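Local coordinates for encapsidation protein (Bacillus phage phi29, PDB 5HD9), which serves as the ATPase of the phage DNA packaging motor, probably using ATP hydrolysis to drive the viral genome into the capsid, at residues R50-K53 with P54-A57; Q99-S103 with N104-N108; V159-P162 with Y163-F166. All blocks are in the same frame, centred on the assembly; numbering follows the deposited sequence.

Three local turns lie in connections between elements of this sheet-based, ASCE-type domain, in series along the chain. Contact 1 begins at the last residue of strand 45-50, contact 2 joins helix 98-101 to strand 109-115, and contact 3 starts helix 162-167 after strand 149-153. The centres of contacts 1 and 2 are about 18 Å apart, those of 1 and 3 about 21 Å, and those of 2 and 3 about 27 Å; none touches another. Contacts 1 and 3 nevertheless share a partner: Glu130, at the start of helix 130-141, binds both Arg51 and Tyr163. Both follow the C-terminal ends of parallel strands, the end of the sheet where P-loop ATPases generally carry their active site.

Contact 1 of 3, residues R50-K53 with P54-A57; sequences RRYK and PELA
Glu55 turns its carboxylate back toward the Arg50 guanidinium and the backbone N-H of Tyr52, closing the short 3-10 turn that follows strand 45-50. Two backbone bonds cross the turn, Glu55 N to Tyr52 O (3.1 Å) and Leu56 N to Lys53 O (2.9 Å). Glu55 also accepts from the residue that precedes the turn: its OE2 takes the N-H of Tyr52 at 3.0 Å, approached on the anti side but 34° out of the carboxylate plane. This resembles one half of a capping box; the return bond comes from Tyr52 O, not from a side chain.

The other oxygen faces Arg50, whose side chain lies near, without touching, the probable P-loop. Glu55 OE1 forms a salt bridge with Arg50 NH2 at 2.9 Å, again on its anti side, and a weak, longer bond with Arg50 NE. The arginine chain is bent at both chi2 and chi3, which curls the guanidinium back until Glu55 CB sits over one of its faces; the guanidinium and carboxylate planes stand 88° apart, far from a flat, two-pronged bridge. Nearer its backbone, Arg50 CG packs on Leu56 CD2 at 3.8 Å. One water joins Arg50 NE, Arg51 N and Glu55 OE1; a second, 2.7 Å from Glu55 OE2, links that oxygen to Arg51 NH1. Arg50 NH2 also bridges to Glu116, while Arg51 NH2 reaches Phe117 O and Glu130.

With one oxygen given to Arg50 and the other to the backbone of Tyr52, the Glu55 carboxylate is fixed in rotation and couples the strand-end arginine to the fold of the turn.

Contact 2 of 3, residues Q99-S103 with N104-N108; sequences QSEKS and NAYPN
Tyr106 brings its hydroxyl back to the carbonyl of Glu101, five residues earlier, and donates to Glu101 O over 2.7 Å. Its CG lies beside its own backbone N (chi1 -56°), which swings the ring back along the chain and leaves the carbonyl oxygen at the ring edge, close to the ring plane. The same oxygen also accepts from Asn104 N at 3.3 Å. These two donors arrive from opposite faces of the carbonyl plane, so Glu101 O is gripped from both sides.

The Asn104 bond closes a type I beta turn, Glu101 to Asn104, which follows the short, weakly bonded helix around 98-101 and sends the chain toward strand 109-115. Inside the turn Ser103 holds OG between its backbone N and carbonyl carbon (chi1 45°), where it can donate to Ser100 O at 3.1 Å.

The side chains of Glu101 and Asn104 run alongside each other, pointing the same way, with carboxylate and amide planes 50° apart. Glu101 is kinked at chi2, and its OE1 stays 4.2 Å from Asn104 OD1. Both are acceptors, and a water donates to each, at 2.9 Å from Glu101 OE1 and 3.1 Å from Asn104 OD1. Another water, lying 2.7 Å from Asn104 OD1, ties that oxygen to Ser100 O. A third donates to the Tyr106 hydroxyl, whose own proton goes to Glu101 O. The remaining carboxylate oxygen, Glu101 OE2, makes a salt bridge with Arg80, and the Tyr106 ring forms an edge-to-face (T-shaped) stack with Trp91 of strand 87-94.

Contact 3 of 3, residues V159-P162 with Y163-F166; sequences VVNP and YFLF
A chi1 of 68° tucks CG of Asn161 between its own backbone N and carbonyl carbon, and a chi2 of 79° turns the amide so that OD1 faces Tyr163 N and Phe164 N while ND2 lies over the Phe164 ring. Asn161 is the N-cap of helix 162-167. Its OD1 accepts from Phe164 N at 3.2 Å in a fairly straight bond and more weakly from Tyr163 N, meeting two N-H groups of the first turn. Backbone bonds continue the turn, Leu165 N to Asn161 O at 2.9 Å and Phe166 N to Pro162 O at 2.8 Å.

ND2 stands 3.2 Å above the Phe164 ring plane, over its centre, with the amide tilted 58° from the ring; ND2 is hydrogen-bonded to Ser158 O. At the edge of the same ring, Val159 O lies 3.2 Å from Phe164 CD2. Outside the cap, Val160 CG1 meets Leu165 CD2 at 3.9 Å. Placed just before the N-cap and at the fourth residue of the helix, this pair makes a hydrophobic staple.

Phe164 also meets Phe18 of strand 16-19 edge to face, while Tyr163 and Phe166 turn to helix 130-141: the Tyr163 hydroxyl bonds to Glu130, the Tyr163 ring packs on Val131 and Leu134, and Phe166 lies on Val131 and Leu135. The capped first turn thus sits between a sheet strand and helix 130-141.

Contact 1 of 3, residues R50-K53 with P54-A57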
loop_
_atom_site.group_PDB
_atom_site.type_symbol
_atom_site.label_atom_id
_atom_site.label_comp_id
_atom_site.label_asym_id
_atom_site.label_seq_id
_atom_site.Cartn_x
_atom_site.Cartn_y
_atom_site.Cartn_z
ATOM N N ARG A 50 -4.419 2.364 6.316
ATOM C CA ARG A 50 -3.610 2.694 7.479
ATOM C C ARG A 50 -4.198 1.921 8.650
ATOM O O ARG A 50 -5.371 1.558 8.621
ATOM C CB ARG A 50 -3.603 4.201 7.741
ATOM C CG ARG A 50 -3.038 5.030 6.587
ATOM C CD ARG A 50 -1.557 4.755 6.366
ATOM N NE ARG A 50 -0.756 5.170 7.517
ATOM C CZ ARG A 50 -0.168 6.358 7.642
ATOM N NH1 ARG A 50 -0.267 7.274 6.685
ATOM N NH2 ARG A 50 0.526 6.632 8.737
ATOM N N ARG A 51 -3.389 1.648 9.666
ATOM C CA ARG A 51 -3.825 0.793 10.764
ATOM C C ARG A 51 -4.940 1.432 11.582
ATOM O O ARG A 51 -5.983 0.813 11.817
ATOM C CB ARG A 51 -2.645 0.455 11.673
ATOM C CG ARG A 51 -3.023 -0.363 12.896
ATOM C CD ARG A 51 -1.793 -0.887 13.613
ATOM N NE ARG A 51 -1.114 -1.904 12.815
ATOM C CZ ARG A 51 -0.056 -1.689 12.036
ATOM N NH1 ARG A 51 0.494 -0.484 11.943
ATOM N NH2 ARG A 51 0.461 -2.695 11.346
ATOM N N TYR A 52 -4.717 2.672 12.009
ATOM C CA TYR A 52 -5.649 3.360 12.894
ATOM C C TYR A 52 -6.188 4.650 12.276
ATOM O O TYR A 52 -5.554 5.256 11.413
ATOM C CB TYR A 52 -4.973 3.660 14.233
ATOM C CG TYR A 52 -4.598 2.420 15.014
ATOM C CD1 TYR A 52 -5.554 1.470 15.345
ATOM C CD2 TYR A 52 -3.291 2.209 15.436
ATOM C CE1 TYR A 52 -5.218 0.336 16.061
ATOM C CE2 TYR A 52 -2.946 1.078 16.151
ATOM C CZ TYR A 52 -3.914 0.145 16.462
ATOM O OH TYR A 52 -3.576 -0.983 17.176
ATOM N N LYS A 53 -7.362 5.060 12.742
ATOM C CA LYS A 53 -8.054 6.238 12.223
ATOM C C LYS A 53 -7.245 7.543 12.250
ATOM O O LYS A 53 -7.300 8.314 11.293
ATOM C CB LYS A 53 -9.358 6.447 12.998
ATOM C CG LYS A 53 -10.385 5.361 12.754
ATOM C CD LYS A 53 -11.699 5.676 13.442
ATOM C CE LYS A 53 -12.873 5.125 12.654
ATOM N NZ LYS A 53 -14.182 5.339 13.340
ATOM N N PRO A 54 -6.517 7.819 13.348
ATOM C CA PRO A 54 -5.779 9.088 13.368
ATOM C C PRO A 54 -4.734 9.208 12.264
ATOM O O PRO A 54 -4.353 10.321 11.898
ATOM C CB PRO A 54 -5.109 9.079 14.748
ATOM C CG PRO A 54 -5.073 7.645 15.135
ATOM C CD PRO A 54 -6.352 7.092 14.617
ATOM N N GLU A 55 -4.283 8.075 11.739
ATOM C CA GLU A 55 -3.300 8.072 10.664
ATOM C C GLU A 55 -3.912 8.590 9.364
ATOM O O GLU A 55 -3.196 8.889 8.406
ATOM C CB GLU A 55 -2.737 6.664 10.471
ATOM C CG GLU A 55 -2.165 6.066 11.746
ATOM C CD GLU A 55 -1.440 4.760 11.506
ATOM O OE1 GLU A 55 -0.393 4.774 10.825
ATOM O OE2 GLU A 55 -1.918 3.719 12.002
ATOM N N LEU A 56 -5.239 8.698 9.346
ATOM C CA LEU A 56 -5.972 9.218 8.197
ATOM C C LEU A 56 -6.627 10.565 8.515
ATOM O O LEU A 56 -7.522 11.011 7.799
ATOM C CB LEU A 56 -7.036 8.211 7.750
ATOM C CG LEU A 56 -6.496 6.932 7.103
ATOM C CD1 LEU A 56 -7.561 5.850 7.085
ATOM C CD2 LEU A 56 -5.997 7.218 5.699
ATOM N N ALA A 57 -6.171 11.213 9.584
ATOM C CA ALA A 57 -6.751 12.480 10.017
ATOM C C ALA A 57 -6.627 13.566 8.949
ATOM O O ALA A 57 -7.478 14.453 8.856
ATOM C CB ALA A 57 -6.092 12.945 11.309
HETATM O O HOH W 1 -0.654 2.544 9.142
HETATM O O HOH W 2 0.179 2.352 13.079
#

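Contact 2 of 3, residues Q99-S103 with N104-N108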
loop_
_atom_site.group_PDB
_atom_site.type_symbol
_atom_site.label_atom_id
_atom_site.label_comp_id
_atom_site.label_asym_id
_atom_site.label_seq_id
_atom_site.Cartn_x
_atom_site.Cartn_y
_atom_site.Cartn_z
ATOM N N GLN A 99 -14.227 -4.194 9.434
ATOM C CA GLN A 99 -15.477 -4.946 9.530
ATOM C C GLN A 99 -16.676 -4.075 9.153
ATOM O O GLN A 99 -17.613 -4.544 8.507
ATOM C CB GLN A 99 -15.661 -5.526 10.940
ATOM C CG GLN A 99 -16.086 -4.530 12.022
ATOM C CD GLN A 99 -15.028 -3.481 12.314
ATOM O OE1 GLN A 99 -13.829 -3.737 12.185
ATOM N NE2 GLN A 99 -15.469 -2.291 12.713
ATOM N N SER A 100 -16.631 -2.803 9.542
ATOM C CA SER A 100 -17.724 -1.872 9.267
ATOM C C SER A 100 -17.702 -1.377 7.825
ATOM O O SER A 100 -18.732 -0.973 7.285
ATOM C CB SER A 100 -17.657 -0.675 10.218
ATOM O OG SER A 100 -18.126 -1.019 11.508
ATOM N N GLU A 101 -16.528 -1.409 7.204
ATOM C CA GLU A 101 -16.370 -0.909 5.844
ATOM C C GLU A 101 -16.802 -1.941 4.800
ATOM O O GLU A 101 -16.898 -1.630 3.614
ATOM C CB GLU A 101 -14.914 -0.498 5.602
ATOM C CG GLU A 101 -14.427 0.614 6.522
ATOM C CD GLU A 101 -15.149 1.925 6.283
ATOM O OE1 GLU A 101 -14.980 2.505 5.190
ATOM O OE2 GLU A 101 -15.889 2.375 7.184
ATOM N N LYS A 102 -17.075 -3.162 5.250
ATOM C CA LYS A 102 -17.405 -4.263 4.346
ATOM C C LYS A 102 -18.800 -4.140 3.742
ATOM O O LYS A 102 -19.099 -4.779 2.731
ATOM C CB LYS A 102 -17.280 -5.599 5.079
ATOM C CG LYS A 102 -15.847 -6.036 5.269
ATOM C CD LYS A 102 -15.717 -7.182 6.252
ATOM C CE LYS A 102 -16.052 -8.513 5.608
ATOM N NZ LYS A 102 -15.510 -9.638 6.414
ATOM N N SER A 103 -19.649 -3.322 4.352
ATOM C CA SER A 103 -21.002 -3.113 3.840
ATOM C C SER A 103 -20.985 -2.338 2.526
ATOM O O SER A 103 -21.944 -2.386 1.756
ATOM C CB SER A 103 -21.857 -2.374 4.872
ATOM O OG SER A 103 -21.147 -1.286 5.439
ATOM N N ASN A 104 -19.893 -1.625 2.271
ATOM C CA ASN A 104 -19.770 -0.829 1.055
ATOM C C ASN A 104 -19.358 -1.688 -0.139
ATOM O O ASN A 104 -18.969 -2.846 0.026
ATOM C CB ASN A 104 -18.762 0.304 1.269
ATOM C CG ASN A 104 -19.219 1.300 2.322
ATOM O OD1 ASN A 104 -18.607 1.423 3.383
ATOM N ND2 ASN A 104 -20.299 2.017 2.031
ATOM N N ALA A 105 -19.443 -1.114 -1.337
ATOM C CA ALA A 105 -19.102 -1.825 -2.566
ATOM C C ALA A 105 -17.707 -1.452 -3.060
ATOM O O ALA A 105 -17.280 -0.301 -2.945
ATOM C CB ALA A 105 -20.135 -1.537 -3.646
ATOM N N TYR A 106 -17.010 -2.443 -3.611
ATOM C CA TYR A 106 -15.657 -2.276 -4.129
ATOM C C TYR A 106 -15.557 -2.999 -5.475
ATOM O O TYR A 106 -15.085 -4.132 -5.537
ATOM C CB TYR A 106 -14.628 -2.823 -3.134
ATOM C CG TYR A 106 -14.737 -2.202 -1.759
ATOM C CD1 TYR A 106 -14.144 -0.979 -1.482
ATOM C CD2 TYR A 106 -15.437 -2.835 -0.741
ATOM C CE1 TYR A 106 -14.241 -0.403 -0.231
ATOM C CE2 TYR A 106 -15.541 -2.265 0.517
ATOM C CZ TYR A 106 -14.940 -1.049 0.765
ATOM O OH TYR A 106 -15.038 -0.470 2.011
ATOM N N PRO A 107 -16.018 -2.346 -6.554
ATOM C CA PRO A 107 -16.229 -3.019 -7.843
ATOM C C PRO A 107 -14.977 -3.545 -8.550
ATOM O O PRO A 107 -15.047 -4.637 -9.110
ATOM C CB PRO A 107 -16.885 -1.925 -8.698
ATOM C CG PRO A 107 -17.492 -0.986 -7.716
ATOM C CD PRO A 107 -16.533 -0.965 -6.578
ATOM N N ASN A 108 -13.875 -2.799 -8.547
ATOM C CA ASN A 108 -12.738 -3.150 -9.398
ATOM C C ASN A 108 -11.385 -2.769 -8.802
ATOM O O ASN A 108 -10.565 -2.131 -9.460
ATOM C CB ASN A 108 -12.907 -2.484 -10.767
ATOM C CG ASN A 108 -11.957 -3.038 -11.816
ATOM O OD1 ASN A 108 -11.588 -4.211 -11.781
ATOM N ND2 ASN A 108 -11.555 -2.189 -12.754
HETATM O O HOH W 3 -19.835 1.713 5.811
HETATM O O HOH W 4 -14.922 2.229 2.662
HETATM O O HOH W 5 -17.363 4.034 4.555
#

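Contact 3 of 3, residues V159-P162 with Y163-F166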
loop_
_atom_site.group_PDB
_atom_site.type_symbol
_atom_site.label_atom_id
_atom_site.label_comp_id
_atom_site.label_asym_id
_atom_site.label_seq_id
_atom_site.Cartn_x
_atom_site.Cartn_y
_atom_site.Cartn_z
ATOM N N VAL A 159 12.459 -7.018 10.914
ATOM C CA VAL A 159 12.399 -8.247 10.138
ATOM C C VAL A 159 11.537 -9.280 10.866
ATOM O O VAL A 159 11.179 -10.318 10.308
ATOM C CB VAL A 159 13.828 -8.787 9.889
ATOM C CG1 VAL A 159 13.807 -10.074 9.079
ATOM C CG2 VAL A 159 14.677 -7.715 9.193
ATOM N N VAL A 160 11.186 -8.975 12.112
ATOM C CA VAL A 160 10.344 -9.849 12.915
ATOM C C VAL A 160 9.097 -9.073 13.330
ATOM O O VAL A 160 8.993 -8.554 14.440
ATOM C CB VAL A 160 11.140 -10.404 14.130
ATOM C CG1 VAL A 160 10.241 -10.981 15.225
ATOM C CG2 VAL A 160 12.114 -11.468 13.644
ATOM N N ASN A 161 8.168 -8.977 12.383
ATOM C CA ASN A 161 6.878 -8.336 12.591
ATOM C C ASN A 161 5.772 -9.357 12.325
ATOM O O ASN A 161 6.038 -10.419 11.766
ATOM C CB ASN A 161 6.736 -7.115 11.680
ATOM C CG ASN A 161 6.628 -7.488 10.214
ATOM O OD1 ASN A 161 5.567 -7.883 9.738
ATOM N ND2 ASN A 161 7.732 -7.353 9.488
ATOM N N PRO A 162 4.529 -9.046 12.723
ATOM C CA PRO A 162 3.451 -10.038 12.630
ATOM C C PRO A 162 3.269 -10.630 11.234
ATOM O O PRO A 162 2.969 -11.819 11.119
ATOM C CB PRO A 162 2.210 -9.244 13.044
ATOM C CG PRO A 162 2.734 -8.141 13.895
ATOM C CD PRO A 162 4.055 -7.776 13.301
ATOM N N TYR A 163 3.456 -9.823 10.195
ATOM C CA TYR A 163 3.260 -10.294 8.829
ATOM C C TYR A 163 4.360 -11.265 8.419
ATOM O O TYR A 163 4.079 -12.333 7.878
ATOM C CB TYR A 163 3.186 -9.106 7.863
ATOM C CG TYR A 163 1.945 -8.274 8.092
ATOM C CD1 TYR A 163 1.931 -7.255 9.034
ATOM C CD2 TYR A 163 0.774 -8.536 7.393
ATOM C CE1 TYR A 163 0.792 -6.509 9.260
ATOM C CE2 TYR A 163 -0.368 -7.795 7.612
ATOM C CZ TYR A 163 -0.353 -6.782 8.546
ATOM O OH TYR A 163 -1.491 -6.044 8.771
ATOM N N PHE A 164 5.612 -10.911 8.688
ATOM C CA PHE A 164 6.722 -11.792 8.346
ATOM C C PHE A 164 6.615 -13.101 9.130
ATOM O O PHE A 164 6.847 -14.185 8.591
ATOM C CB PHE A 164 8.069 -11.119 8.625
ATOM C CG PHE A 164 8.394 -9.975 7.698
ATOM C CD1 PHE A 164 7.437 -9.443 6.848
ATOM C CD2 PHE A 164 9.672 -9.437 7.675
ATOM C CE1 PHE A 164 7.748 -8.392 6.002
ATOM C CE2 PHE A 164 9.986 -8.389 6.831
ATOM C CZ PHE A 164 9.022 -7.867 5.994
ATOM N N LEU A 165 6.261 -12.992 10.406
ATOM C CA LEU A 165 6.099 -14.167 11.253
ATOM C C LEU A 165 4.961 -15.050 10.750
ATOM O O LEU A 165 5.107 -16.266 10.641
ATOM C CB LEU A 165 5.832 -13.754 12.699
ATOM C CG LEU A 165 6.962 -13.027 13.428
ATOM C CD1 LEU A 165 6.490 -12.580 14.802
ATOM C CD2 LEU A 165 8.194 -13.910 13.544
ATOM N N PHE A 166 3.830 -14.424 10.440
ATOM C CA PHE A 166 2.628 -15.154 10.047
ATOM C C PHE A 166 2.873 -15.951 8.768
ATOM O O PHE A 166 2.508 -17.123 8.679
ATOM C CB PHE A 166 1.456 -14.182 9.864
ATOM C CG PHE A 166 0.129 -14.854 9.650
ATOM C CD1 PHE A 166 -0.244 -15.302 8.395
ATOM C CD2 PHE A 166 -0.751 -15.026 10.706
ATOM C CE1 PHE A 166 -1.467 -15.915 8.200
ATOM C CE2 PHE A 166 -1.974 -15.639 10.515
ATOM C CZ PHE A 166 -2.333 -16.083 9.260
#